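Local atomic coordinates of fucose-binding lectin (Kordia periserrulae, PDB entry 6HTN), a protein that binds methyl alpha-L-fucopyranoside in pockets of a beta-propeller built from four-stranded blades, consistent with a role as a fucose-specific lectin. Residues 113-118 with 131-136; 53-58 with 104-109. All blocks are in the same frame, centred on the assembly; numbering follows the deposited sequence.

Contact 1 (113-118 with 131-136). With MFU (methyl alpha-L-fucopyranoside), chain H; MFU (methyl alpha-L-fucopyranoside), chain I.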
loop_
_atom_site.group_PDB
_atom_site.type_symbol
_atom_site.label_atom_id
_atom_site.label_comp_id
_atom_site.label_asym_id
_atom_site.label_seq_id
_atom_site.Cartn_x
_atom_site.Cartn_y
_atom_site.Cartn_z
ATOM N N GLN A 113 -32.249 14.227 -8.548
ATOM C CA GLN A 113 -31.675 13.770 -7.255
ATOM C C GLN A 113 -30.390 12.998 -7.563
ATOM O O GLN A 113 -30.428 12.052 -8.358
ATOM C CB GLN A 113 -32.649 12.883 -6.476
ATOM C CG GLN A 113 -32.069 12.242 -5.227
ATOM C CD GLN A 113 -31.612 13.246 -4.211
ATOM O OE1 GLN A 113 -32.407 14.013 -3.687
ATOM N NE2 GLN A 113 -30.331 13.237 -3.854
ATOM N N ILE A 114 -29.307 13.415 -6.937
ATOM C CA ILE A 114 -28.020 12.665 -7.065
ATOM C C ILE A 114 -28.099 11.391 -6.239
ATOM O O ILE A 114 -28.629 11.363 -5.132
ATOM C CB ILE A 114 -26.837 13.583 -6.655
ATOM C CG1 ILE A 114 -25.504 12.960 -7.084
ATOM C CG2 ILE A 114 -26.864 13.889 -5.191
ATOM C CD1 ILE A 114 -25.302 12.839 -8.533
ATOM N N HIS A 115 -27.468 10.355 -6.765
ATOM C CA HIS A 115 -27.225 9.065 -6.094
ATOM C C HIS A 115 -25.718 8.842 -6.112
ATOM O O HIS A 115 -25.119 9.014 -7.200
ATOM C CB HIS A 115 -27.931 7.941 -6.838
ATOM C CG HIS A 115 -29.399 8.139 -6.892
ATOM N ND1 HIS A 115 -30.230 7.648 -5.927
ATOM C CD2 HIS A 115 -30.154 8.866 -7.744
ATOM C CE1 HIS A 115 -31.492 8.029 -6.206
ATOM N NE2 HIS A 115 -31.455 8.770 -7.284
ATOM N N ILE A 116 -25.160 8.498 -4.956
ATOM C CA ILE A 116 -23.707 8.237 -4.859
ATOM C C ILE A 116 -23.473 6.868 -4.274
ATOM O O ILE A 116 -24.212 6.447 -3.381
ATOM C CB ILE A 116 -23.043 9.334 -3.995
ATOM C CG1 ILE A 116 -23.439 10.751 -4.412
ATOM C CG2 ILE A 116 -21.514 9.141 -3.987
ATOM C CD1 ILE A 116 -23.025 11.784 -3.414
ATOM N N ARG A 117 -22.469 6.194 -4.795
ATOM C CA ARG A 117 -22.015 4.910 -4.229
ATOM C C ARG A 117 -20.511 5.011 -3.982
ATOM O O ARG A 117 -19.759 5.398 -4.903
ATOM C CB ARG A 117 -22.361 3.770 -5.201
ATOM C CG ARG A 117 -23.855 3.625 -5.499
ATOM C CD ARG A 117 -24.610 3.175 -4.268
ATOM N NE ARG A 117 -26.035 2.931 -4.550
ATOM C CZ ARG A 117 -26.996 3.857 -4.405
ATOM N NH1 ARG A 117 -26.707 5.113 -4.062
ATOM N NH2 ARG A 117 -28.263 3.525 -4.655
ATOM N N VAL A 118 -20.110 4.659 -2.775
ATOM C CA VAL A 118 -18.700 4.732 -2.326
ATOM C C VAL A 118 -18.291 3.327 -1.894
ATOM O O VAL A 118 -19.070 2.669 -1.182
ATOM C CB VAL A 118 -18.564 5.701 -1.155
ATOM C CG1 VAL A 118 -17.129 5.712 -0.642
ATOM C CG2 VAL A 118 -18.989 7.102 -1.575
ATOM N N CYS A 131 -24.120 4.062 0.434
ATOM C CA CYS A 131 -25.088 4.559 -0.566
ATOM C C CYS A 131 -25.753 5.838 -0.085
ATOM O O CYS A 131 -26.183 5.915 1.102
ATOM C CB CYS A 131 -26.227 3.555 -0.766
ATOM S SG CYS A 131 -25.651 1.904 -1.226
ATOM N N TRP A 132 -25.843 6.787 -0.989
ATOM C CA TRP A 132 -26.616 8.039 -0.768
ATOM C C TRP A 132 -27.652 8.149 -1.866
ATOM O O TRP A 132 -27.329 8.152 -3.050
ATOM C CB TRP A 132 -25.694 9.268 -0.781
ATOM C CG TRP A 132 -26.450 10.564 -0.626
ATOM C CD1 TRP A 132 -26.884 11.382 -1.613
ATOM C CD2 TRP A 132 -26.778 11.183 0.617
ATOM N NE1 TRP A 132 -27.461 12.482 -1.073
ATOM C CE2 TRP A 132 -27.445 12.383 0.289
ATOM C CE3 TRP A 132 -26.592 10.834 1.944
ATOM C CZ2 TRP A 132 -27.896 13.251 1.283
ATOM C CZ3 TRP A 132 -27.030 11.691 2.930
ATOM C CH2 TRP A 132 -27.674 12.886 2.591
ATOM N N ASP A 133 -28.933 8.295 -1.441
ATOM C CA ASP A 133 -30.032 8.520 -2.413
ATOM C C ASP A 133 -30.801 9.793 -2.024
ATOM O O ASP A 133 -31.845 10.034 -2.649
ATOM C CB ASP A 133 -30.982 7.338 -2.413
ATOM C CG ASP A 133 -30.350 6.008 -2.853
ATOM O OD1 ASP A 133 -29.654 5.990 -3.874
ATOM O OD2 ASP A 133 -30.752 4.969 -2.245
ATOM N N GLY A 134 -30.257 10.591 -1.124
ATOM C CA GLY A 134 -30.831 11.903 -0.786
ATOM C C GLY A 134 -31.264 12.064 0.644
ATOM O O GLY A 134 -31.640 13.193 0.988
ATOM N N SER A 135 -31.177 11.042 1.491
ATOM C CA SER A 135 -31.630 11.150 2.898
ATOM C C SER A 135 -30.482 10.857 3.877
ATOM O O SER A 135 -30.072 11.764 4.628
ATOM C CB SER A 135 -32.839 10.247 3.084
ATOM O OG SER A 135 -33.240 10.196 4.436
ATOM N N LYS A 136 -30.050 9.607 3.954
ATOM C CA LYS A 136 -28.995 9.178 4.897
ATOM C C LYS A 136 -28.086 8.203 4.144
ATOM O O LYS A 136 -28.571 7.513 3.243
ATOM C CB LYS A 136 -29.566 8.464 6.121
HETATM C C1 MFU H . -24.382 16.609 1.076
HETATM C C2 MFU H . -23.457 15.651 1.826
HETATM C C3 MFU H . -23.961 14.229 1.595
HETATM C C4 MFU H . -23.956 13.937 0.128
HETATM C C5 MFU H . -24.909 14.949 -0.565
HETATM C C6 MFU H . -24.947 14.724 -2.057
HETATM O O1 MFU H . -25.649 16.518 1.749
HETATM O O2 MFU H . -23.504 16.010 3.210
HETATM O O3 MFU H . -23.149 13.329 2.356
HETATM O O4 MFU H . -22.679 14.099 -0.477
HETATM O O5 MFU H . -24.370 16.307 -0.307
HETATM C CM MFU H . -26.570 17.352 1.022
HETATM C C1 MFU I . -28.941 0.022 -3.812
HETATM C C2 MFU I . -27.775 -0.823 -3.322
HETATM C C3 MFU I . -27.212 -1.662 -4.448
HETATM C C4 MFU I . -26.887 -0.899 -5.650
HETATM C C5 MFU I . -28.135 -0.124 -6.058
HETATM C C6 MFU I . -27.966 0.716 -7.258
HETATM O O1 MFU I . -29.883 -1.016 -4.074
HETATM O O2 MFU I . -28.140 -1.569 -2.165
HETATM O O3 MFU I . -26.080 -2.414 -3.920
HETATM O O4 MFU I . -25.892 0.158 -5.346
HETATM O O5 MFU I . -28.659 0.656 -4.981
HETATM C CM MFU I . -31.153 -0.496 -4.401
HETATM O O HOH W 1 -28.863 14.927 -1.931
#
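Ile116 and Trp132 form an antiparallel hydrogen-bonded pair in the hairpin of strands 114-121 and 127-132, the two middle strands of a beta-propeller blade. Their backbone bonds, Ile116 N to Trp132 O and Trp132 N to Ile116 O, are both 2.9 Å long. Ile116 O accepts a second N-H, from Arg117 NH1, which approaches from above the carbonyl plane. In the neighbouring non-hydrogen-bonded pair, Cys131 SG lies over one face of the Arg117 guanidinium. A bend at chi2 (-67°) folds the arginine back along the hairpin, where NH1 and NH2 both grip Asp133 OD1. Arg117 NH2 takes the syn lone pair of Asp133 OD1 at 2.9 Å, while NH1 comes from above the carboxylate plane. His115 ND1 adds a third N-H to Asp133 OD1 at 2.7 Å, almost straight (171°) and in its own ring plane. Asp133 OD2 bonds Tyr138 OH, and His115 NE2 bonds Asp109, so both side chains are held at two points. Surrounded by these donors, Asp133 is probably kept ionised. Arg117 NE remains for O4 of one fucoside (chain I), at 2.9 Å, and NH2 also reaches O5 of that sugar. Trp132 serves the other fucoside (chain H), whose C4 sits over the ring centre. At the ring edge Trp132 NE1 donates to a water, 2.9 Å away, that also accepts from Gln113 NE2, which meets Ile114 O in the carbonyl plane at 2.8 Å.

Contact 2 (53-58 with 104-109); sequences GATSWL and ATSWLD
Thr55 and Ser106 join the first strands of two successive propeller blades through their hydroxyls. Strands 53-58 and 104-108 run nearly parallel, 11° apart with axes 5.7 Å from each other, yet no direct backbone hydrogen bond links them; side chains and a water fill the seam. Ser106 carries much of it. Its CB points toward strand 53-58 and packs on the Thr55 side chain, 3.6 Å from OG1, with the CG2 methyl of Thr55 slightly farther off. One bond on, OG stands between the backbone N and the carbonyl carbon (chi1 60°), and this directs it across the seam to Thr55 OG1, 2.7 Å away, in a hydrogen bond that either hydroxyl could donate. The same Ser106 OG bonds a water at 2.8 Å, and that water donates to Ser56 O at 2.7 Å. The water thus links the backbone of 53-58, through Ser56 O, chiefly to the Ser106 hydroxyl and only weakly to the Ser106 carbonyl. Ser106 OG also lies beside CE3 of Trp57, obliquely to its ring. Farther along, Leu108 crosses Trp57 at about a right angle: Leu108 CD2 touches Trp57 CD1 at 4.0 Å, while Leu108 CD1 presses close to Leu58 O (3.2 Å). The Trp57 indole extends to within about 4 Å of a bound fucoside, nearest atoms. The hydroxyl pairing recurs at the flanking seams: Ser56 OG bonds Thr4 of strand 3-7, and Thr105 OG1 bonds Ser5 of the second subunit, while strands 64-71 and 114-121 pair with 53-58 and 104-108 within their own blades.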
loop_
_atom_site.group_PDB
_atom_site.type_symbol
_atom_site.label_atom_id
_atom_site.label_comp_id
_atom_site.label_asym_id
_atom_site.label_seq_id
_atom_site.Cartn_x
_atom_site.Cartn_y
_atom_site.Cartn_z
ATOM N N GLY A 53 -10.775 9.145 -3.892
ATOM C CA GLY A 53 -11.684 8.864 -5.007
ATOM C C GLY A 53 -12.565 10.077 -5.215
ATOM O O GLY A 53 -12.808 10.815 -4.253
ATOM N N ALA A 54 -12.943 10.314 -6.447
ATOM C CA ALA A 54 -13.744 11.507 -6.740
ATOM C C ALA A 54 -14.879 11.173 -7.695
ATOM O O ALA A 54 -14.678 10.361 -8.636
ATOM C CB ALA A 54 -12.833 12.568 -7.306
ATOM N N THR A 55 -15.949 11.937 -7.563
ATOM C CA THR A 55 -17.074 11.886 -8.522
ATOM C C THR A 55 -17.609 13.319 -8.639
ATOM O O THR A 55 -17.400 14.131 -7.721
ATOM C CB THR A 55 -18.124 10.850 -8.072
ATOM O OG1 THR A 55 -18.994 10.673 -9.215
ATOM C CG2 THR A 55 -18.846 11.223 -6.816
ATOM N N SER A 56 -18.321 13.609 -9.713
ATOM C CA SER A 56 -18.896 14.957 -9.893
ATOM C C SER A 56 -20.129 14.857 -10.762
ATOM O O SER A 56 -20.291 13.868 -11.488
ATOM C CB SER A 56 -17.864 15.880 -10.498
ATOM O OG SER A 56 -17.468 15.477 -11.781
ATOM N N TRP A 57 -20.975 15.871 -10.688
ATOM C CA TRP A 57 -22.174 15.924 -11.569
ATOM C C TRP A 57 -22.504 17.397 -11.818
ATOM O O TRP A 57 -22.259 18.234 -10.952
ATOM C CB TRP A 57 -23.343 15.206 -10.928
ATOM C CG TRP A 57 -23.873 15.795 -9.664
ATOM C CD1 TRP A 57 -24.924 16.658 -9.530
ATOM C CD2 TRP A 57 -23.392 15.569 -8.343
ATOM N NE1 TRP A 57 -25.159 16.942 -8.232
ATOM C CE2 TRP A 57 -24.231 16.283 -7.452
ATOM C CE3 TRP A 57 -22.369 14.790 -7.798
ATOM C CZ2 TRP A 57 -24.056 16.286 -6.082
ATOM C CZ3 TRP A 57 -22.232 14.775 -6.430
ATOM C CH2 TRP A 57 -23.048 15.509 -5.576
ATOM N N LEU A 58 -23.180 17.621 -12.936
ATOM C CA LEU A 58 -23.695 18.969 -13.303
ATOM C C LEU A 58 -25.166 19.047 -12.976
ATOM O O LEU A 58 -25.906 18.116 -13.412
ATOM C CB LEU A 58 -23.501 19.168 -14.794
ATOM C CG LEU A 58 -22.091 19.521 -15.237
ATOM C CD1 LEU A 58 -21.963 19.357 -16.741
ATOM C CD2 LEU A 58 -21.729 20.946 -14.744
ATOM N N ALA A 104 -15.569 5.879 -5.915
ATOM C CA ALA A 104 -16.905 6.511 -5.884
ATOM C C ALA A 104 -17.437 6.674 -7.298
ATOM O O ALA A 104 -16.671 6.863 -8.243
ATOM C CB ALA A 104 -16.858 7.853 -5.223
ATOM N N THR A 105 -18.764 6.542 -7.425
ATOM C CA THR A 105 -19.458 6.858 -8.686
ATOM C C THR A 105 -20.807 7.496 -8.306
ATOM O O THR A 105 -21.224 7.412 -7.145
ATOM C CB THR A 105 -19.590 5.633 -9.597
ATOM O OG1 THR A 105 -20.026 6.059 -10.898
ATOM C CG2 THR A 105 -20.554 4.624 -9.033
ATOM N N SER A 106 -21.427 8.187 -9.286
ATOM C CA SER A 106 -22.685 8.884 -8.984
ATOM C C SER A 106 -23.488 9.005 -10.284
ATOM O O SER A 106 -22.920 8.924 -11.377
ATOM C CB SER A 106 -22.426 10.253 -8.384
ATOM O OG SER A 106 -21.713 11.070 -9.238
ATOM N N TRP A 107 -24.788 9.226 -10.111
ATOM C CA TRP A 107 -25.682 9.506 -11.263
ATOM C C TRP A 107 -26.852 10.349 -10.783
ATOM O O TRP A 107 -27.237 10.276 -9.648
ATOM C CB TRP A 107 -26.164 8.191 -11.932
ATOM C CG TRP A 107 -27.083 7.390 -11.070
ATOM C CD1 TRP A 107 -28.452 7.365 -11.122
ATOM C CD2 TRP A 107 -26.721 6.428 -10.078
ATOM N NE1 TRP A 107 -28.950 6.513 -10.192
ATOM C CE2 TRP A 107 -27.910 5.927 -9.521
ATOM C CE3 TRP A 107 -25.496 6.021 -9.531
ATOM C CZ2 TRP A 107 -27.906 4.964 -8.511
ATOM C CZ3 TRP A 107 -25.497 5.092 -8.533
ATOM C CH2 TRP A 107 -26.691 4.578 -8.024
ATOM N N LEU A 108 -27.450 11.075 -11.733
ATOM C CA LEU A 108 -28.670 11.898 -11.482
ATOM C C LEU A 108 -29.895 11.118 -11.975
ATOM O O LEU A 108 -29.833 10.615 -13.091
ATOM C CB LEU A 108 -28.553 13.192 -12.263
ATOM C CG LEU A 108 -27.690 14.268 -11.601
ATOM C CD1 LEU A 108 -27.389 15.358 -12.629
ATOM C CD2 LEU A 108 -28.346 14.828 -10.331
ATOM N N ASP A 109 -30.906 11.008 -11.159
ATOM C CA ASP A 109 -32.196 10.400 -11.589
ATOM C C ASP A 109 -33.018 11.459 -12.338
ATOM O O ASP A 109 -32.594 12.633 -12.458
ATOM C CB ASP A 109 -32.914 9.738 -10.425
ATOM C CG ASP A 109 -33.474 10.649 -9.371
ATOM O OD1 ASP A 109 -33.702 11.874 -9.681
ATOM O OD2 ASP A 109 -33.678 10.146 -8.239
HETATM O O HOH W 2 -22.100 11.936 -11.871
#

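From the N terminus, the chain first builds the blade that starts at strand 3-7, then enters the next at 53-58. Contact 2 closes a long loop: strands 64-71, 77-82 and 87-89 complete that blade before 104-109 returns alongside 53-58. Contact 1 opens only afterwards and closes a short hairpin loop inside the last blade, so the two are in series and neither nest nor cross. They meet where strands 103-108 and 114-121 pair: His115 N bonds Trp107 O (2.9 Å), and His115 O packs on Ser106 CB. Packing of Ile114 on Trp57 carries contact 1 across to the preceding blade, joining the hairpin to the inter-blade seam.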